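Local coordinates for protein DyP2 (PDB 4G2C) that probably uses its haem to oxidise dyes and lignin-related compounds with peroxide as a multifunctional, manganese-binding dye-decolourising peroxidase, at residues Leu84-Lys92 with Gly111-Leu119. Sequence-based numbering, arbitrary orientation.
Sequences LNGLSGLMK and GTPYLGVGL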
loop_
_atom_site.group_PDB
_atom_site.type_symbol
_atom_site.label_atom_id
_atom_site.label_comp_id
_atom_site.label_asym_id
_atom_site.label_seq_id
_atom_site.Cartn_x
_atom_site.Cartn_y
_atom_site.Cartn_z
ATOM N N LEU A 84 -24.440 -0.595 -10.342
ATOM C CA LEU A 84 -23.121 -0.514 -10.962
ATOM C C LEU A 84 -23.166 0.264 -12.272
ATOM O O LEU A 84 -22.338 1.144 -12.506
ATOM C CB LEU A 84 -22.551 -1.909 -11.169
ATOM C CG LEU A 84 -22.256 -2.570 -9.815
ATOM C CD1 LEU A 84 -21.998 -4.050 -9.958
ATOM C CD2 LEU A 84 -21.077 -1.886 -9.168
ATOM N N ASN A 85 -24.159 -0.029 -13.105
ATOM C CA ASN A 85 -24.295 0.667 -14.375
ATOM C C ASN A 85 -24.335 2.180 -14.156
ATOM O O ASN A 85 -23.703 2.938 -14.880
ATOM C CB ASN A 85 -25.555 0.184 -15.100
ATOM C CG ASN A 85 -25.537 0.500 -16.578
ATOM O OD1 ASN A 85 -26.102 1.500 -17.014
ATOM N ND2 ASN A 85 -24.883 -0.353 -17.363
ATOM N N GLY A 86 -25.069 2.610 -13.134
ATOM C CA GLY A 86 -25.199 4.021 -12.830
ATOM C C GLY A 86 -23.911 4.611 -12.284
ATOM O O GLY A 86 -23.567 5.756 -12.566
ATOM N N LEU A 87 -23.209 3.828 -11.475
ATOM C CA LEU A 87 -21.889 4.218 -10.998
ATOM C C LEU A 87 -20.929 4.466 -12.167
ATOM O O LEU A 87 -20.236 5.478 -12.199
ATOM C CB LEU A 87 -21.317 3.154 -10.054
ATOM C CG LEU A 87 -21.991 3.135 -8.678
ATOM C CD1 LEU A 87 -21.301 2.174 -7.748
ATOM C CD2 LEU A 87 -22.047 4.526 -8.087
ATOM N N SER A 88 -20.902 3.550 -13.128
ATOM C CA SER A 88 -20.018 3.708 -14.275
ATOM C C SER A 88 -20.228 5.078 -14.919
ATOM O O SER A 88 -19.302 5.654 -15.484
ATOM C CB SER A 88 -20.198 2.572 -15.287
ATOM O OG SER A 88 -21.388 2.728 -16.023
ATOM N N GLY A 89 -21.444 5.610 -14.797
ATOM C CA GLY A 89 -21.746 6.951 -15.278
ATOM C C GLY A 89 -21.059 8.072 -14.513
ATOM O O GLY A 89 -20.875 9.169 -15.036
ATOM N N LEU A 90 -20.673 7.815 -13.268
ATOM C CA LEU A 90 -20.007 8.848 -12.473
ATOM C C LEU A 90 -18.490 8.715 -12.498
ATOM O O LEU A 90 -17.782 9.428 -11.778
ATOM C CB LEU A 90 -20.494 8.816 -11.024
ATOM C CG LEU A 90 -22.012 8.982 -10.850
ATOM C CD1 LEU A 90 -22.397 8.877 -9.386
ATOM C CD2 LEU A 90 -22.507 10.309 -11.465
ATOM N N MET A 91 -17.991 7.812 -13.331
ATOM C CA MET A 91 -16.579 7.442 -13.276
ATOM C C MET A 91 -15.752 8.026 -14.411
ATOM O O MET A 91 -16.180 8.045 -15.560
ATOM C CB MET A 91 -16.438 5.916 -13.229
ATOM C CG MET A 91 -17.060 5.314 -11.979
ATOM S SD MET A 91 -17.142 3.517 -11.968
ATOM C CE MET A 91 -15.389 3.128 -11.860
ATOM N N LYS A 92 -14.557 8.505 -14.078
ATOM C CA LYS A 92 -13.624 8.951 -15.094
ATOM C C LYS A 92 -12.600 7.837 -15.382
ATOM O O LYS A 92 -12.418 6.919 -14.574
ATOM C CB LYS A 92 -12.946 10.243 -14.643
ATOM C CG LYS A 92 -12.078 10.076 -13.405
ATOM C CD LYS A 92 -11.566 11.411 -12.881
ATOM C CE LYS A 92 -10.551 11.204 -11.763
ATOM N NZ LYS A 92 -10.392 12.419 -10.912
ATOM N N GLY A 111 -8.791 19.397 -10.900
ATOM C CA GLY A 111 -9.186 18.046 -11.260
ATOM C C GLY A 111 -10.457 17.632 -10.547
ATOM O O GLY A 111 -11.037 18.415 -9.798
ATOM N N THR A 112 -10.896 16.400 -10.772
ATOM C CA THR A 112 -12.139 15.934 -10.172
ATOM C C THR A 112 -11.931 14.832 -9.137
ATOM O O THR A 112 -10.821 14.323 -8.955
ATOM C CB THR A 112 -13.123 15.410 -11.237
ATOM O OG1 THR A 112 -12.516 14.325 -11.948
ATOM C CG2 THR A 112 -13.503 16.505 -12.213
ATOM N N PRO A 113 -13.019 14.456 -8.458
ATOM C CA PRO A 113 -12.975 13.430 -7.412
ATOM C C PRO A 113 -12.701 12.033 -7.993
ATOM O O PRO A 113 -12.823 11.814 -9.200
ATOM C CB PRO A 113 -14.384 13.499 -6.783
ATOM C CG PRO A 113 -14.991 14.767 -7.272
ATOM C CD PRO A 113 -14.360 15.053 -8.603
ATOM N N TYR A 114 -12.319 11.106 -7.121
ATOM C CA TYR A 114 -12.085 9.713 -7.498
ATOM C C TYR A 114 -13.198 8.827 -6.951
ATOM O O TYR A 114 -13.480 8.821 -5.745
ATOM C CB TYR A 114 -10.712 9.247 -6.986
ATOM C CG TYR A 114 -10.478 7.740 -6.966
ATOM C CD1 TYR A 114 -10.669 6.954 -8.102
ATOM C CD2 TYR A 114 -10.030 7.112 -5.811
ATOM C CE1 TYR A 114 -10.432 5.575 -8.065
ATOM C CE2 TYR A 114 -9.803 5.750 -5.764
ATOM C CZ TYR A 114 -9.997 4.989 -6.885
ATOM O OH TYR A 114 -9.754 3.640 -6.807
ATOM N N LEU A 115 -13.829 8.098 -7.863
ATOM C CA LEU A 115 -14.809 7.065 -7.539
ATOM C C LEU A 115 -14.255 5.716 -7.968
ATOM O O LEU A 115 -14.223 5.401 -9.157
ATOM C CB LEU A 115 -16.123 7.310 -8.286
ATOM C CG LEU A 115 -17.112 6.156 -8.115
ATOM C CD1 LEU A 115 -17.304 5.900 -6.636
ATOM C CD2 LEU A 115 -18.450 6.447 -8.784
ATOM N N GLY A 116 -13.797 4.925 -7.008
ATOM C CA GLY A 116 -13.277 3.608 -7.315
ATOM C C GLY A 116 -14.306 2.543 -7.011
ATOM O O GLY A 116 -15.055 2.658 -6.045
ATOM N N VAL A 117 -14.341 1.501 -7.831
ATOM C CA VAL A 117 -15.291 0.426 -7.645
ATOM C C VAL A 117 -14.599 -0.947 -7.711
ATOM O O VAL A 117 -14.000 -1.313 -8.729
ATOM C CB VAL A 117 -16.432 0.513 -8.694
ATOM C CG1 VAL A 117 -17.390 -0.686 -8.561
ATOM C CG2 VAL A 117 -17.192 1.837 -8.566
ATOM N N GLY A 118 -14.688 -1.709 -6.625
ATOM C CA GLY A 118 -14.213 -3.078 -6.637
ATOM C C GLY A 118 -15.303 -4.082 -6.295
ATOM O O GLY A 118 -16.209 -3.770 -5.531
ATOM N N LEU A 119 -15.188 -5.291 -6.848
ATOM C CA LEU A 119 -16.085 -6.405 -6.569
ATOM C C LEU A 119 -15.359 -7.596 -5.957
ATOM O O LEU A 119 -14.258 -7.936 -6.380
ATOM C CB LEU A 119 -16.747 -6.867 -7.867
ATOM C CG LEU A 119 -17.597 -5.821 -8.581
ATOM C CD1 LEU A 119 -17.917 -6.276 -9.984
ATOM C CD2 LEU A 119 -18.853 -5.577 -7.776
HETATM O O HOH W 1 -13.490 7.051 -11.791
#
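Leu115 and Val117 point from strand 114-119 toward Leu87 and Met91, a worked example of helix-on-sheet packing in the N-terminal ferredoxin-like (dimeric alpha+beta barrel) domain of a DyP-type peroxidase. The last turn of helix 77-88, residues 84-88, runs roughly antiparallel to the strand, with 148° between their directions. With its CG anti to the backbone N (chi1 173°), Leu115 presents CD2 to three residues: Met91 CG is 3.7 Å from Leu115 CD2, and Leu90 CB and Leu87 CD2 also touch this methyl. The Met91 chain crosses Leu115 almost perpendicularly, its SD 3.8 Å from Val117 CG2; a bend at SD carries Met91 CE back to 3.7 Å from Leu115 O. The other Val117 methyl, CG1, meets Leu84 CD2. Helix 487-491 also packs on Met91. Beyond the helix the contact turns polar. Lys92, extended past CG, slides alongside Thr112 in the opposite direction and donates from NZ to Thr112 OG1 (3.0 Å). Glu100 engages both, OE1 in a salt bridge to Lys92 NZ and OE2 hydrogen-bonded to Thr112 OG1; His62 NE2 is hydrogen-bonded to the same amine. A methionine in place of Lys92 would probably leave Glu100 without its charged mate and the 111-113 loop less firmly tied. Lys92 NZ also bonds to Pro113 O at 3.0 Å, approaching from above the carbonyl plane, 64° out of it.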